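Local coordinates for hemerythrin-like domain-containing protein (PDB 2QKP), which is of unknown function, but this C-terminal domain of a hemerythrin-like protein has a PAS fold and probably serves in sensing or signalling, at residues Y15-V18 with E19-N22; D39-Q42 with Y43-D46; K56-P59 with S60-G63; V81-L84 with L85-Q89. All blocks are in the same frame, centred on the assembly; numbering follows the deposited sequence.

Contact 1 (Y15-V18 with E19-N22)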
loop_
_atom_site.group_PDB
_atom_site.type_symbol
_atom_site.label_atom_id
_atom_site.label_comp_id
_atom_site.label_asym_id
_atom_site.label_seq_id
_atom_site.Cartn_x
_atom_site.Cartn_y
_atom_site.Cartn_z
ATOM N N TYR A 15 2.178 7.579 -14.019
ATOM C CA TYR A 15 0.777 7.867 -14.314
ATOM C C TYR A 15 -0.180 6.782 -13.892
ATOM O O TYR A 15 0.104 5.609 -14.060
ATOM C CB TYR A 15 0.602 8.082 -15.822
ATOM C CG TYR A 15 1.294 9.324 -16.281
ATOM C CD1 TYR A 15 2.619 9.290 -16.711
ATOM C CD2 TYR A 15 0.627 10.540 -16.266
ATOM C CE1 TYR A 15 3.263 10.460 -17.114
ATOM C CE2 TYR A 15 1.256 11.701 -16.665
ATOM C CZ TYR A 15 2.567 11.652 -17.076
ATOM O OH TYR A 15 3.174 12.816 -17.467
ATOM N N LEU A 16 -1.343 7.192 -13.382
ATOM C CA LEU A 16 -2.455 6.268 -13.111
ATOM C C LEU A 16 -3.731 7.042 -13.371
ATOM O O LEU A 16 -3.746 8.264 -13.236
ATOM C CB LEU A 16 -2.501 5.841 -11.642
ATOM C CG LEU A 16 -1.319 5.010 -11.121
ATOM C CD1 LEU A 16 -1.424 4.890 -9.612
ATOM C CD2 LEU A 16 -1.292 3.627 -11.747
ATOM N N SER A 17 -4.808 6.324 -13.674
ATOM C CA SER A 17 -6.141 6.942 -13.579
ATOM C C SER A 17 -6.597 6.758 -12.129
ATOM O O SER A 17 -6.038 5.957 -11.415
ATOM C CB SER A 17 -7.107 6.218 -14.528
ATOM O OG SER A 17 -7.271 4.872 -14.127
ATOM N N VAL A 18 -7.618 7.495 -11.702
ATOM C CA VAL A 18 -8.265 7.278 -10.428
ATOM C C VAL A 18 -8.753 5.819 -10.304
ATOM O O VAL A 18 -8.533 5.178 -9.266
ATOM C CB VAL A 18 -9.483 8.254 -10.247
ATOM C CG1 VAL A 18 -10.413 7.752 -9.124
ATOM C CG2 VAL A 18 -8.994 9.655 -9.940
ATOM N N GLU A 19 -9.326 5.264 -11.382
ATOM C CA GLU A 19 -9.796 3.869 -11.351
ATOM C C GLU A 19 -8.614 2.936 -11.022
ATOM O O GLU A 19 -8.724 2.045 -10.188
ATOM C CB GLU A 19 -10.423 3.495 -12.716
ATOM C CG GLU A 19 -10.734 1.985 -12.927
ATOM C CD GLU A 19 -10.763 1.546 -14.432
ATOM O OE1 GLU A 19 -10.333 2.307 -15.354
ATOM O OE2 GLU A 19 -11.209 0.403 -14.707
ATOM N N GLN A 20 -7.472 3.186 -11.647
ATOM C CA GLN A 20 -6.291 2.332 -11.415
ATOM C C GLN A 20 -5.683 2.527 -10.013
ATOM O O GLN A 20 -5.264 1.541 -9.391
ATOM C CB GLN A 20 -5.223 2.563 -12.456
ATOM C CG GLN A 20 -5.590 1.937 -13.831
ATOM C CD GLN A 20 -4.668 2.419 -14.902
ATOM O OE1 GLN A 20 -4.178 3.555 -14.856
ATOM N NE2 GLN A 20 -4.403 1.545 -15.897
ATOM N N ALA A 21 -5.648 3.770 -9.548
ATOM C CA ALA A 21 -5.107 4.042 -8.191
ATOM C C ALA A 21 -6.017 3.338 -7.187
ATOM O O ALA A 21 -5.540 2.716 -6.243
ATOM C CB ALA A 21 -5.003 5.522 -7.900
ATOM N N ASN A 22 -7.327 3.440 -7.385
ATOM C CA ASN A 22 -8.281 2.732 -6.527
ATOM C C ASN A 22 -8.082 1.216 -6.570
ATOM O O ASN A 22 -8.060 0.568 -5.518
ATOM C CB ASN A 22 -9.747 3.103 -6.903
ATOM C CG ASN A 22 -10.751 2.513 -5.919
ATOM O OD1 ASN A 22 -10.639 2.750 -4.732
ATOM N ND2 ASN A 22 -11.715 1.714 -6.416
HETATM O O HOH W 1 -7.916 3.823 -16.600
#
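S17 and Q20 face each other in a capping box where the chain leaves strand 14-16 and enters helix 18-27. S17 is the N-cap: with OG lying between its backbone N and carbonyl carbon (chi1 64°), the hydroxyl turns back over the first turn and accepts from Q20 N, with Q20 N to S17 OG at 3.0 Å. In return, Q20 folds its extended side chain back along the chain, and its OE1 accepts from S17 N at 3.1 Å, the N-H pointing almost straight at the oxygen (167°). The same OE1 accepts from Q8 NE2 and from Q42 NE2 of the second subunit, so three donors grip one oxygen. S17 OG uses its own proton on a water 2.8 Å away, which in turn donates a hydrogen bond to E19 OE1. Serine suits the cap because its short hydroxyl can accept and donate at once.

Regular helix bonds follow, A21 N to S17 O at 2.9 Å and N22 N to V18 O at 2.8 Å. L16 provides the apolar side: its CD1 lies 4.0 Å from A21 CB, next to F11. N22 OD1 meets G12 N of the second subunit.

S17 N and Q20 N thus both find side-chain acceptors, and the shared Q20 oxygen couples the helix start to the neighbouring subunit.

Contact 2 (D39-Q42 with Y43-D46)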
loop_
_atom_site.group_PDB
_atom_site.type_symbol
_atom_site.label_atom_id
_atom_site.label_comp_id
_atom_site.label_asym_id
_atom_site.label_seq_id
_atom_site.Cartn_x
_atom_site.Cartn_y
_atom_site.Cartn_z
ATOM N N ASP A 39 -9.473 15.634 11.497
ATOM C CA ASP A 39 -9.904 14.493 12.300
ATOM C C ASP A 39 -11.095 13.705 11.786
ATOM O O ASP A 39 -11.717 12.975 12.552
ATOM C CB ASP A 39 -10.165 14.911 13.752
ATOM C CG ASP A 39 -8.903 15.269 14.477
ATOM O OD1 ASP A 39 -7.815 14.907 13.986
ATOM O OD2 ASP A 39 -9.002 15.902 15.559
ATOM N N ILE A 40 -11.378 13.842 10.492
ATOM C CA ILE A 40 -12.459 13.122 9.850
ATOM C C ILE A 40 -11.963 11.801 9.266
ATOM O O ILE A 40 -11.045 11.804 8.441
ATOM C CB ILE A 40 -13.105 13.947 8.727
ATOM C CG1 ILE A 40 -13.686 15.265 9.282
ATOM C CG2 ILE A 40 -14.179 13.133 8.030
ATOM C CD1 ILE A 40 -14.686 15.059 10.417
ATOM N N PHE A 41 -12.568 10.705 9.696
ATOM C CA PHE A 41 -12.328 9.383 9.091
ATOM C C PHE A 41 -12.942 9.438 7.697
ATOM O O PHE A 41 -14.180 9.488 7.553
ATOM C CB PHE A 41 -12.936 8.290 9.977
ATOM C CG PHE A 41 -12.909 6.907 9.375
ATOM C CD1 PHE A 41 -14.009 6.082 9.481
ATOM C CD2 PHE A 41 -11.783 6.427 8.711
ATOM C CE1 PHE A 41 -14.013 4.798 8.934
ATOM C CE2 PHE A 41 -11.779 5.147 8.156
ATOM C CZ PHE A 41 -12.887 4.327 8.277
ATOM N N GLN A 42 -12.091 9.498 6.670
ATOM C CA GLN A 42 -12.563 9.717 5.295
ATOM C C GLN A 42 -12.696 8.443 4.507
ATOM O O GLN A 42 -13.494 8.357 3.578
ATOM C CB GLN A 42 -11.530 10.520 4.510
ATOM C CG GLN A 42 -11.696 11.989 4.511
ATOM C CD GLN A 42 -10.744 12.675 3.563
ATOM O OE1 GLN A 42 -10.305 13.787 3.828
ATOM N NE2 GLN A 42 -10.440 12.041 2.434
ATOM N N TYR A 43 -11.835 7.468 4.802
ATOM C CA TYR A 43 -11.557 6.433 3.805
ATOM C C TYR A 43 -11.033 5.146 4.412
ATOM O O TYR A 43 -10.199 5.190 5.324
ATOM C CB TYR A 43 -10.496 6.986 2.836
ATOM C CG TYR A 43 -9.809 5.914 1.997
ATOM C CD1 TYR A 43 -10.406 5.434 0.816
ATOM C CD2 TYR A 43 -8.572 5.381 2.377
ATOM C CE1 TYR A 43 -9.783 4.454 0.013
ATOM C CE2 TYR A 43 -7.950 4.384 1.600
ATOM C CZ TYR A 43 -8.571 3.921 0.430
ATOM O OH TYR A 43 -7.928 2.983 -0.320
ATOM N N TYR A 44 -11.493 4.009 3.894
ATOM C CA TYR A 44 -10.787 2.742 4.120
ATOM C C TYR A 44 -10.879 1.943 2.852
ATOM O O TYR A 44 -11.817 2.113 2.081
ATOM C CB TYR A 44 -11.288 1.975 5.358
ATOM C CG TYR A 44 -12.758 1.477 5.333
ATOM C CD1 TYR A 44 -13.055 0.106 5.178
ATOM C CD2 TYR A 44 -13.814 2.354 5.536
ATOM C CE1 TYR A 44 -14.387 -0.355 5.195
ATOM C CE2 TYR A 44 -15.160 1.889 5.567
ATOM C CZ TYR A 44 -15.421 0.542 5.401
ATOM O OH TYR A 44 -16.753 0.109 5.421
ATOM N N ASN A 45 -9.868 1.126 2.587
ATOM C CA ASN A 45 -9.811 0.435 1.297
ATOM C C ASN A 45 -10.787 -0.750 1.286
ATOM O O ASN A 45 -11.377 -1.083 2.312
ATOM C CB ASN A 45 -8.364 0.034 0.908
ATOM C CG ASN A 45 -7.754 -0.985 1.815
ATOM O OD1 ASN A 45 -8.157 -1.177 2.974
ATOM N ND2 ASN A 45 -6.726 -1.664 1.290
ATOM N N ASP A 46 -10.991 -1.337 0.116
ATOM C CA ASP A 46 -11.814 -2.546 0.015
ATOM C C ASP A 46 -10.893 -3.747 -0.260
ATOM O O ASP A 46 -10.797 -4.223 -1.402
ATOM C CB ASP A 46 -12.863 -2.357 -1.094
ATOM C CG ASP A 46 -13.828 -3.514 -1.183
ATOM O OD1 ASP A 46 -14.231 -4.030 -0.112
ATOM O OD2 ASP A 46 -14.163 -3.902 -2.333
#
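Y43 and Q42 turn to one side of strand 41-44 while F41 and Y44 meet on the other; a three-residue spacing brings F41 and Y44 to the same side because the strand carries a classic beta bulge. Q42 and Y43 both face F34 across the hairpin, which adds an extra residue to this strand.

Y43 has its CG anti to the backbone N (chi1 163°), which carries the ring to the side away from F41, where N45 N lies over one face, 3.7 Å above the plane and offset toward the rim. Its carbonyl serves the F41 side: F41 CE2 comes to 3.2 Å from Y43 O. F41 reaches forward along the strand, and beyond that carbonyl F41 CZ meets Y44 CD2 at 3.5 Å. The two planes are 22° apart but slid past one another, the centroids 5.9 Å apart, so the pair is an apolar contact and not a stack. Phenylalanine suits this place because its ring can lie by Y43 O and still reach Y44.

Q42 sends its amide to the dimer partner: NE2 bonds Y15 O and Q20 OE1 of the second subunit, while OE1 takes a bond from N36 of its own chain.

Strand 41-44 is outermost in the five-stranded sheet of its own chain, with backbone bonds from Q42 and Y44 to the second subunit. It runs antiparallel to strand 31-36, whose T33 touches F41 and Y44. Y43 rests on I32, F34 and, from helix 18-27, L25; N45 is bonded to L25 O as well as to I32 N and L30 O.

Contact 3 (K56-P59 with S60-G63)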
loop_
_atom_site.group_PDB
_atom_site.type_symbol
_atom_site.label_atom_id
_atom_site.label_comp_id
_atom_site.label_asym_id
_atom_site.label_seq_id
_atom_site.Cartn_x
_atom_site.Cartn_y
_atom_site.Cartn_z
ATOM N N LYS A 56 -12.757 -3.830 12.368
ATOM C CA LYS A 56 -13.969 -3.622 11.605
ATOM C C LYS A 56 -14.206 -2.139 11.364
ATOM O O LYS A 56 -14.112 -1.333 12.290
ATOM C CB LYS A 56 -15.161 -4.208 12.334
ATOM C CG LYS A 56 -15.873 -5.248 11.532
ATOM C CD LYS A 56 -15.297 -6.594 11.890
ATOM C CE LYS A 56 -15.214 -7.497 10.682
ATOM N NZ LYS A 56 -14.224 -8.577 10.919
ATOM N N ARG A 57 -14.477 -1.796 10.110
ATOM C CA ARG A 57 -14.941 -0.462 9.760
ATOM C C ARG A 57 -16.235 -0.670 8.995
ATOM O O ARG A 57 -16.414 -1.704 8.343
ATOM C CB ARG A 57 -13.932 0.274 8.868
ATOM C CG ARG A 57 -12.481 0.230 9.342
ATOM C CD ARG A 57 -12.249 1.063 10.581
ATOM N NE ARG A 57 -10.839 1.000 10.978
ATOM C CZ ARG A 57 -10.385 1.061 12.230
ATOM N NH1 ARG A 57 -11.211 1.180 13.260
ATOM N NH2 ARG A 57 -9.078 1.002 12.447
ATOM N N THR A 58 -17.129 0.305 9.062
ATOM C CA THR A 58 -18.383 0.231 8.315
ATOM C C THR A 58 -18.634 1.552 7.566
ATOM O O THR A 58 -18.145 2.598 7.981
ATOM C CB THR A 58 -19.575 -0.113 9.239
ATOM O OG1 THR A 58 -19.774 0.944 10.179
ATOM C CG2 THR A 58 -19.309 -1.416 9.995
ATOM N N PRO A 59 -19.387 1.503 6.452
ATOM C CA PRO A 59 -19.621 2.729 5.664
ATOM C C PRO A 59 -20.222 3.874 6.486
ATOM O O PRO A 59 -20.045 5.052 6.140
ATOM C CB PRO A 59 -20.618 2.270 4.594
ATOM C CG PRO A 59 -20.348 0.812 4.439
ATOM C CD PRO A 59 -20.023 0.326 5.828
ATOM N N SER A 60 -20.900 3.511 7.574
ATOM C CA SER A 60 -21.621 4.453 8.435
ATOM C C SER A 60 -20.661 5.376 9.158
ATOM O O SER A 60 -21.001 6.517 9.492
ATOM C CB SER A 60 -22.454 3.677 9.462
ATOM O OG SER A 60 -22.853 2.417 8.933
ATOM N N GLN A 61 -19.441 4.876 9.375
ATOM C CA GLN A 61 -18.409 5.612 10.083
ATOM C C GLN A 61 -17.737 6.669 9.219
ATOM O O GLN A 61 -17.213 7.641 9.737
ATOM C CB GLN A 61 -17.376 4.642 10.655
ATOM C CG GLN A 61 -17.990 3.557 11.550
ATOM C CD GLN A 61 -16.951 2.598 12.081
ATOM O OE1 GLN A 61 -16.125 2.095 11.329
ATOM N NE2 GLN A 61 -16.976 2.351 13.388
ATOM N N VAL A 62 -17.777 6.498 7.900
ATOM C CA VAL A 62 -17.148 7.436 6.964
ATOM C C VAL A 62 -17.753 8.830 7.063
ATOM O O VAL A 62 -18.985 8.973 7.098
ATOM C CB VAL A 62 -17.288 6.968 5.503
ATOM C CG1 VAL A 62 -16.714 8.006 4.537
ATOM C CG2 VAL A 62 -16.615 5.608 5.307
ATOM N N GLY A 63 -16.888 9.847 7.086
ATOM C CA GLY A 63 -17.315 11.243 7.187
ATOM C C GLY A 63 -17.425 11.718 8.621
ATOM O O GLY A 63 -17.586 12.920 8.864
HETATM O O HOH W 2 -14.794 0.858 14.435
HETATM O O HOH W 3 -13.730 2.519 12.901
HETATM O O HOH W 4 -20.933 7.504 5.456
#
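Two overlapping type I beta turns, T58-Q61 and P59-V62, form this surface loop between strand 41-44 and helix 72-86. The first is closed by Q61 N to T58 O at 3.0 Å, the second by the longer V62 N to P59 O at 3.2 Å. P59 suits the second position of the first turn, because its ring fixes a phi of -56° there.

Q61 reaches back from the end of that turn to its start. With CG beside its backbone N (chi1 -55°) and the chain then extended, OE1 accepts from T58 N at 3.1 Å, the donor standing well above the plane of the Q61 amide, and lies close to R57 CA. T58 OG1 packs on Q61 CG at 3.4 Å. This loop of the PAS domain lies against strand 41-44, with P59 on Y44, R57 on F41 and Y44, and Q61 on F41.

Water completes the polar ends. One molecule joins Q61 NE2 to K56 O, and another links Q61 OE1 to R57 NH1, 2.9 Å from the latter. A third lies between P59 O and V62 O. R57 NH2 also makes a long, weak ion pair with E125.

Contact 4 (V81-L84 with L85-Q89)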
loop_
_atom_site.group_PDB
_atom_site.type_symbol
_atom_site.label_atom_id
_atom_site.label_comp_id
_atom_site.label_asym_id
_atom_site.label_seq_id
_atom_site.Cartn_x
_atom_site.Cartn_y
_atom_site.Cartn_z
ATOM N N VAL A 81 -1.616 8.770 20.121
ATOM C CA VAL A 81 -0.912 8.434 18.871
ATOM C C VAL A 81 -1.017 9.600 17.884
ATOM O O VAL A 81 -0.016 10.022 17.293
ATOM C CB VAL A 81 -1.441 7.139 18.206
ATOM C CG1 VAL A 81 -0.816 6.977 16.820
ATOM C CG2 VAL A 81 -1.177 5.905 19.096
ATOM N N PHE A 82 -2.229 10.109 17.680
ATOM C CA PHE A 82 -2.425 11.206 16.693
ATOM C C PHE A 82 -1.623 12.435 17.084
ATOM O O PHE A 82 -1.068 13.119 16.235
ATOM C CB PHE A 82 -3.904 11.591 16.573
ATOM C CG PHE A 82 -4.691 10.714 15.624
ATOM C CD1 PHE A 82 -4.461 9.343 15.564
ATOM C CD2 PHE A 82 -5.679 11.262 14.819
ATOM C CE1 PHE A 82 -5.199 8.506 14.683
ATOM C CE2 PHE A 82 -6.426 10.440 13.948
ATOM C CZ PHE A 82 -6.178 9.064 13.889
ATOM N N GLU A 83 -1.543 12.709 18.386
ATOM C CA GLU A 83 -0.775 13.855 18.841
ATOM C C GLU A 83 0.730 13.733 18.543
ATOM O O GLU A 83 1.366 14.703 18.095
ATOM C CB GLU A 83 -0.996 14.125 20.347
ATOM C CG GLU A 83 -0.170 15.339 20.765
ATOM C CD GLU A 83 -0.411 15.825 22.176
ATOM O OE1 GLU A 83 -0.391 14.988 23.117
ATOM O OE2 GLU A 83 -0.572 17.069 22.334
ATOM N N LEU A 84 1.290 12.561 18.802
ATOM C CA LEU A 84 2.707 12.284 18.554
ATOM C C LEU A 84 3.023 12.487 17.084
ATOM O O LEU A 84 4.035 13.081 16.733
ATOM C CB LEU A 84 3.049 10.829 18.880
ATOM C CG LEU A 84 3.291 10.447 20.346
ATOM C CD1 LEU A 84 3.149 8.932 20.530
ATOM C CD2 LEU A 84 4.683 10.936 20.752
ATOM N N LEU A 85 2.164 11.944 16.220
ATOM C CA LEU A 85 2.383 12.039 14.772
ATOM C C LEU A 85 2.262 13.472 14.269
ATOM O O LEU A 85 3.098 13.926 13.498
ATOM C CB LEU A 85 1.378 11.113 14.031
ATOM C CG LEU A 85 1.558 9.632 14.304
ATOM C CD1 LEU A 85 0.382 8.817 13.643
ATOM C CD2 LEU A 85 2.951 9.059 13.897
ATOM N N ARG A 86 1.194 14.155 14.675
ATOM C CA ARG A 86 0.957 15.512 14.207
ATOM C C ARG A 86 2.083 16.453 14.660
ATOM O O ARG A 86 2.568 17.269 13.889
ATOM C CB ARG A 86 -0.418 16.029 14.631
ATOM C CG ARG A 86 -0.622 17.436 14.087
ATOM C CD ARG A 86 -1.780 18.080 14.744
ATOM N NE ARG A 86 -3.047 17.564 14.241
ATOM C CZ ARG A 86 -3.733 18.066 13.207
ATOM N NH1 ARG A 86 -3.264 19.079 12.485
ATOM N NH2 ARG A 86 -4.909 17.528 12.881
ATOM N N ASN A 87 2.549 16.287 15.902
ATOM C CA ASN A 87 3.652 17.129 16.377
ATOM C C ASN A 87 5.041 16.800 15.824
ATOM O O ASN A 87 6.015 17.535 16.064
ATOM C CB ASN A 87 3.628 17.183 17.907
ATOM C CG ASN A 87 2.497 18.030 18.410
ATOM O OD1 ASN A 87 2.199 19.098 17.843
ATOM N ND2 ASN A 87 1.854 17.578 19.472
ATOM N N GLY A 88 5.136 15.713 15.054
ATOM C CA GLY A 88 6.374 15.371 14.402
ATOM C C GLY A 88 7.378 14.755 15.373
ATOM O O GLY A 88 8.562 14.776 15.113
ATOM N N GLN A 89 6.883 14.222 16.484
ATOM C CA GLN A 89 7.717 13.481 17.422
ATOM C C GLN A 89 8.136 12.126 16.867
ATOM O O GLN A 89 9.265 11.683 17.076
ATOM C CB GLN A 89 7.003 13.332 18.767
ATOM C CG GLN A 89 6.862 14.687 19.477
ATOM C CD GLN A 89 5.941 14.647 20.693
ATOM O OE1 GLN A 89 4.709 14.553 20.571
ATOM N NE2 GLN A 89 6.532 14.769 21.876
HETATM O O HOH W 5 -3.586 15.507 15.837
HETATM O O HOH W 6 0.870 19.040 21.310
#
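V81 and L85, one helical turn apart, lie side by side and point the same way, an apolar pair with V81 CG1 to L85 CD1 at 3.9 Å.

Backbone bonds hold the last turns of helix 72-86: L85 N to V81 O at 3.1 Å, R86 N to F82 O at 2.9 Å and N87 N to E83 O at 3.0 Å. The end is a Schellman motif, in which G88 N bonds L85 O and Q89 N reaches L84 O at 3.1 Å. G88 takes a positive phi of 77°, which suits glycine well.

Amide and charged groups make looser contacts. L84 crosses Q89 at about a right angle, its CD2 methyl in van der Waals contact with Q89 OE1 at 3.6 Å. E83 CG packs on N87 ND2 at 3.3 Å, and a water donates to E83 OE2. R86, bent at chi3 (-76°), directs NH2 to K37 O, while a water 2.7 Å from its NE sits in the guanidinium plane.

The apolar side faces the sheet: V81 and L85 rest on Y110 of strand 104-114, and L85 also on A112, while F82 and L85 meet V123 of strand 120-129. R114 from strand 104-114 bonds the carbonyls of L85 and R86.

From the N terminus the four contacts come in series; none nests within or crosses another. Contact 1 caps the start of helix 18-27 after the small two-stranded hairpin, and contact 2 lies along the bulged strand 41-44, outermost in its own chain. These two are joined through the dimer, where 15-22 of one subunit meets Q42 and Y43 of the other. Contact 3 closes two beta turns in the loop before helix 72-86 and lies against contact 2: F41 O to G63 N at 2.8 Å is probably a hydrogen bond, and P59 and T58 cover the Y44 hydroxyl. Contact 4 ends helix 72-86 and approaches contact 2 loosely, with R86 beside D39, some 24 Å between centres from contact 3.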